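Side-chain contacts in 3-polyprenyl-4-hydroxybenzoate decarboxylase and related decarboxylases (Pelotomaculum thermopropionicum, PDB 6H6X), which belongs to the UbiD family of decarboxylases, binds prenylated FMN with manganese and potassium, and probably interconverts 2-furoic acid and 2,5-furandicarboxylic acid: residues K115-P120 with A238-E243; L153-T156 with R160-I163. The protein carries 8 engineered substitutions. All blocks are in the same frame, centred on the assembly; numbering follows the deposited sequence.

Interaction 1. Residues K115-P120 with A238-E243; sequences KMLPIP and AEIVIE
In the hydrophobic core between helix 113-116 and the antiparallel sheet, L117 packs on I240 and I242. L117 is the first residue to leave the helical conformation after helix 113-116. Its isobutyl group bridges to two isoleucines, two places apart on one strand. The backbones stay well apart: the CA atoms of L117 and I240 are 9.6 Å from each other. The methyl branches close most of that gap, and the two segments together bury 113 Å². CD2 of L117 meets CD1 of I240 at 4.1 Å. The other branch, CD1 of L117, reaches CD1 of I242 at 4.3 Å. The extended leucine chain (chi2 179°, CD1 anti to CA) carries this second methyl toward I242. L117 and I240 pass in opposite directions and touch through one methyl of each. On I240 the touching methyl ends the longer branch, whose CG1 is set anti to the carbonyl carbon (chi1 -66°).

The strand begins with a classic beta bulge, in which E239 and I240 both face I190. I240, the second bulge residue, and I242 two places on both point toward L117, while V241 lies on the other side against V102. On the opposite segment, P118 centres an inverse gamma turn. That turn has a weak bond from I119 N to L117 O (2.8 Å), and it swings the chain away from the strand. No hydrogen bond links the two segments. Y286 packs against P118, I119 and I240, so it touches both segments.

Interaction 2. Residues L153-T156 with R160-I163; sequences LQVT and RLGI
Q154 and G162 form the hydrogen-bonded pair of this antiparallel hairpin. Q154 N donates to G162 O at 2.8 Å, and G162 N returns a bond to Q154 O at 2.9 Å. Toward the turn, T156 N reaches R160 O at 3.2 Å, from 38° above the carbonyl plane. The T156 hydroxyl adds a weak bond from OG1 to the same R160 O at 3.4 Å. A chi1 of 59° tucks OG1 over its own backbone, flanked by N and C, and leans it to the neighbouring strand.

L153, V155, L161 and I163 share one face of the sheet. L161 faces V155 across the strands and reaches diagonally to L153, one methyl to each. Its CD1 touches CD2 of L153 at 4.2 Å, and its CD2 touches CG2 of V155 at 4.0 Å. With CG turned anti to the carbonyl carbon (chi1 -59°), L161 CD2 also comes 3.6 Å from Q154 O. L153 runs alongside I163 in the same direction, its CD2 3.8 Å from I163 CG1. Cutting L161 back to an alanine is likely to leave L153 CD2 and V155 CG2 without their methyl partners and open a gap under L113.

Further out, L113 covers L161, L114 covers V155, and L136 and P271 back I163. The polar ends turn away to other partners: Q154 OE1 accepts a bond from G255 N, and R160 NH2 makes a salt bridge with E252. Strand 160-163 is also bonded to strand 264-280 through L161 and I163, so the hairpin is tied into the sheet. Backbone bonds thus set the register, and aliphatic packing lines one face, without a charged pair between the strands.

In the fold
Interactions 1 and 2 have their centres about 13 Å apart, within the Rift-related domain. Both reach the same antiparallel sheet; 115-120 is not a strand of it but packs against it. Along the chain, 115-120 comes first, then the hairpin of 153-156 and 160-163, then 238-243. Strands 160-163 and 240-246 both pair with strand 264-280. The contacts meet directly where I119 CD1 packs on V155 CG2 at 3.8 Å. L113 and L114 of helix 113-116 touch the hairpin, and L117, just past the helix, makes interaction 1. Interaction 1 lies away from the cofactor and metal sites, but in interaction 2 the I163 side chain comes within about 6 Å of the bound prenylated flavin.

Interaction 1. Residues K115-P120 with A238-E243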
loop_
_atom_site.group_PDB
_atom_site.type_symbol
_atom_site.label_atom_id
_atom_site.label_comp_id
_atom_site.label_asym_id
_atom_site.label_seq_id
_atom_site.Cartn_x
_atom_site.Cartn_y
_atom_site.Cartn_z
ATOM N N LYS B 115 37.349 16.002 -9.366
ATOM C CA LYS B 115 38.069 15.461 -10.529
ATOM C C LYS B 115 38.236 13.948 -10.430
ATOM O O LYS B 115 38.126 13.259 -11.440
ATOM C CB LYS B 115 39.452 16.112 -10.733
ATOM C CG LYS B 115 39.435 17.480 -11.420
ATOM C CD LYS B 115 40.445 17.593 -12.573
ATOM C CE LYS B 115 41.900 17.522 -12.116
ATOM N NZ LYS B 115 42.368 18.726 -11.361
ATOM N N MET B 116 38.512 13.425 -9.231
ATOM C CA MET B 116 38.752 11.979 -9.085
ATOM C C MET B 116 37.488 11.138 -9.075
ATOM O O MET B 116 37.474 10.004 -9.587
ATOM C CB MET B 116 39.473 11.691 -7.780
ATOM C CG MET B 116 40.840 12.319 -7.635
ATOM S SD MET B 116 41.418 12.101 -5.949
ATOM C CE MET B 116 41.355 10.329 -5.869
ATOM N N LEU B 117 36.428 11.678 -8.476
ATOM C CA LEU B 117 35.292 10.840 -8.093
ATOM C C LEU B 117 33.973 11.364 -8.644
ATOM O O LEU B 117 33.672 12.579 -8.582
ATOM C CB LEU B 117 35.194 10.776 -6.586
ATOM C CG LEU B 117 36.429 10.242 -5.846
ATOM C CD1 LEU B 117 36.159 10.279 -4.358
ATOM C CD2 LEU B 117 36.810 8.838 -6.312
ATOM N N PRO B 118 33.165 10.448 -9.167
ATOM C CA PRO B 118 31.885 10.799 -9.750
ATOM C C PRO B 118 30.818 11.046 -8.658
ATOM O O PRO B 118 29.879 10.314 -8.557
ATOM C CB PRO B 118 31.559 9.564 -10.576
ATOM C CG PRO B 118 32.151 8.436 -9.773
ATOM C CD PRO B 118 33.428 9.001 -9.242
ATOM N N ILE B 119 30.972 12.109 -7.896
ATOM C CA ILE B 119 30.113 12.366 -6.789
ATOM C C ILE B 119 28.856 12.994 -7.363
ATOM O O ILE B 119 28.927 14.093 -7.894
ATOM C CB ILE B 119 30.774 13.286 -5.767
ATOM C CG1 ILE B 119 32.047 12.623 -5.252
ATOM C CG2 ILE B 119 29.827 13.620 -4.619
ATOM C CD1 ILE B 119 32.938 13.535 -4.493
ATOM N N PRO B 120 27.687 12.329 -7.198
ATOM C CA PRO B 120 26.450 12.812 -7.805
ATOM C C PRO B 120 25.847 14.026 -7.176
ATOM O O PRO B 120 26.127 14.340 -6.018
ATOM C CB PRO B 120 25.476 11.634 -7.612
ATOM C CG PRO B 120 26.318 10.458 -7.201
ATOM C CD PRO B 120 27.437 11.086 -6.441
ATOM N N ALA B 238 37.904 -1.489 1.716
ATOM C CA ALA B 238 37.038 -0.422 1.199
ATOM C C ALA B 238 37.449 -0.053 -0.237
ATOM O O ALA B 238 38.518 -0.383 -0.644
ATOM C CB ALA B 238 37.090 0.814 2.093
ATOM N N GLU B 239 36.584 0.638 -0.973
ATOM C CA GLU B 239 36.898 1.073 -2.336
ATOM C C GLU B 239 37.669 2.338 -2.291
ATOM O O GLU B 239 38.621 2.499 -3.013
ATOM C CB GLU B 239 35.598 1.257 -3.170
ATOM C CG GLU B 239 34.835 -0.029 -3.440
ATOM C CD GLU B 239 35.546 -0.954 -4.473
ATOM O OE1 GLU B 239 36.167 -0.432 -5.411
ATOM O OE2 GLU B 239 35.470 -2.204 -4.388
ATOM N N ILE B 240 37.246 3.259 -1.422
ATOM C CA ILE B 240 37.831 4.574 -1.339
ATOM C C ILE B 240 37.881 5.031 0.122
ATOM O O ILE B 240 36.922 4.799 0.860
ATOM C CB ILE B 240 36.959 5.599 -2.131
ATOM C CG1 ILE B 240 36.959 5.316 -3.641
ATOM C CG2 ILE B 240 37.451 7.009 -1.934
ATOM C CD1 ILE B 240 35.634 5.495 -4.331
ATOM N N VAL B 241 38.967 5.717 0.516
ATOM C CA VAL B 241 39.108 6.339 1.825
ATOM C C VAL B 241 39.556 7.756 1.645
ATOM O O VAL B 241 40.483 8.024 0.889
ATOM C CB VAL B 241 40.115 5.608 2.738
ATOM C CG1 VAL B 241 40.564 6.468 3.920
ATOM C CG2 VAL B 241 39.535 4.285 3.209
ATOM N N ILE B 242 38.909 8.661 2.358
ATOM C CA ILE B 242 39.249 10.055 2.345
ATOM C C ILE B 242 39.589 10.369 3.775
ATOM O O ILE B 242 38.765 10.227 4.666
ATOM C CB ILE B 242 38.086 10.925 1.803
ATOM C CG1 ILE B 242 37.801 10.567 0.341
ATOM C CG2 ILE B 242 38.392 12.395 1.932
ATOM C CD1 ILE B 242 36.437 11.077 -0.100
ATOM N N GLU B 243 40.823 10.817 3.977
ATOM C CA GLU B 243 41.371 11.192 5.281
ATOM C C GLU B 243 41.312 12.692 5.453
ATOM O O GLU B 243 41.512 13.432 4.507
ATOM C CB GLU B 243 42.822 10.726 5.367
ATOM C CG GLU B 243 43.038 9.241 5.039
ATOM C CD GLU B 243 44.479 8.777 5.152
ATOM O OE1 GLU B 243 45.339 9.592 5.584
ATOM O OE2 GLU B 243 44.753 7.585 4.812
#

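Interaction 2. Residues L153-T156 with R160-I163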
loop_
_atom_site.group_PDB
_atom_site.type_symbol
_atom_site.label_atom_id
_atom_site.label_comp_id
_atom_site.label_asym_id
_atom_site.label_seq_id
_atom_site.Cartn_x
_atom_site.Cartn_y
_atom_site.Cartn_z
ATOM N N LEU B 153 28.129 14.914 3.194
ATOM C CA LEU B 153 29.285 15.752 3.013
ATOM C C LEU B 153 29.112 16.524 1.696
ATOM O O LEU B 153 28.995 15.938 0.622
ATOM C CB LEU B 153 30.530 14.884 2.964
ATOM C CG LEU B 153 30.724 14.078 4.232
ATOM C CD1 LEU B 153 31.430 12.791 3.960
ATOM C CD2 LEU B 153 31.493 14.903 5.225
ATOM N N GLN B 154 29.014 17.842 1.789
ATOM C CA GLN B 154 28.906 18.685 0.605
ATOM C C GLN B 154 30.304 18.917 0.052
ATOM O O GLN B 154 31.206 19.319 0.779
ATOM C CB GLN B 154 28.247 20.039 0.942
ATOM C CG GLN B 154 27.852 20.843 -0.314
ATOM C CD GLN B 154 27.312 22.219 -0.013
ATOM O OE1 GLN B 154 26.777 22.483 1.073
ATOM N NE2 GLN B 154 27.432 23.110 -0.999
ATOM N N VAL B 155 30.497 18.669 -1.227
ATOM C CA VAL B 155 31.772 18.970 -1.856
ATOM C C VAL B 155 31.787 20.473 -2.120
ATOM O O VAL B 155 31.037 20.960 -2.950
ATOM C CB VAL B 155 31.950 18.182 -3.151
ATOM C CG1 VAL B 155 33.321 18.458 -3.785
ATOM C CG2 VAL B 155 31.776 16.710 -2.869
ATOM N N THR B 156 32.579 21.206 -1.347
ATOM C CA THR B 156 32.637 22.662 -1.464
ATOM C C THR B 156 33.939 23.186 -2.124
ATOM O O THR B 156 33.994 24.343 -2.504
ATOM C CB THR B 156 32.463 23.330 -0.102
ATOM O OG1 THR B 156 33.494 22.879 0.760
ATOM C CG2 THR B 156 31.094 23.005 0.516
ATOM N N ARG B 160 37.912 20.248 0.240
ATOM C CA ARG B 160 37.096 20.761 1.326
ATOM C C ARG B 160 35.687 20.144 1.279
ATOM O O ARG B 160 35.116 20.000 0.200
ATOM C CB ARG B 160 37.028 22.267 1.177
ATOM C CG ARG B 160 36.879 23.008 2.477
ATOM C CD ARG B 160 37.079 24.498 2.213
ATOM N NE ARG B 160 36.931 25.307 3.411
ATOM C CZ ARG B 160 37.885 25.514 4.324
ATOM N NH1 ARG B 160 39.097 24.955 4.213
ATOM N NH2 ARG B 160 37.624 26.291 5.374
ATOM N N LEU B 161 35.127 19.827 2.449
ATOM C CA LEU B 161 33.773 19.305 2.547
ATOM C C LEU B 161 33.030 19.976 3.664
ATOM O O LEU B 161 33.600 20.170 4.725
ATOM C CB LEU B 161 33.806 17.808 2.884
ATOM C CG LEU B 161 34.531 16.909 1.912
ATOM C CD1 LEU B 161 34.640 15.544 2.575
ATOM C CD2 LEU B 161 33.797 16.815 0.612
ATOM N N GLY B 162 31.754 20.272 3.455
ATOM C CA GLY B 162 30.852 20.715 4.539
ATOM C C GLY B 162 30.125 19.507 5.102
ATOM O O GLY B 162 29.749 18.592 4.388
ATOM N N ILE B 163 29.890 19.506 6.388
ATOM C CA ILE B 163 29.374 18.329 7.049
ATOM C C ILE B 163 28.253 18.743 7.996
ATOM O O ILE B 163 28.392 19.656 8.763
ATOM C CB ILE B 163 30.508 17.554 7.768
ATOM C CG1 ILE B 163 29.953 16.269 8.383
ATOM C CG2 ILE B 163 31.169 18.406 8.836
ATOM C CD1 ILE B 163 30.981 15.455 9.144
#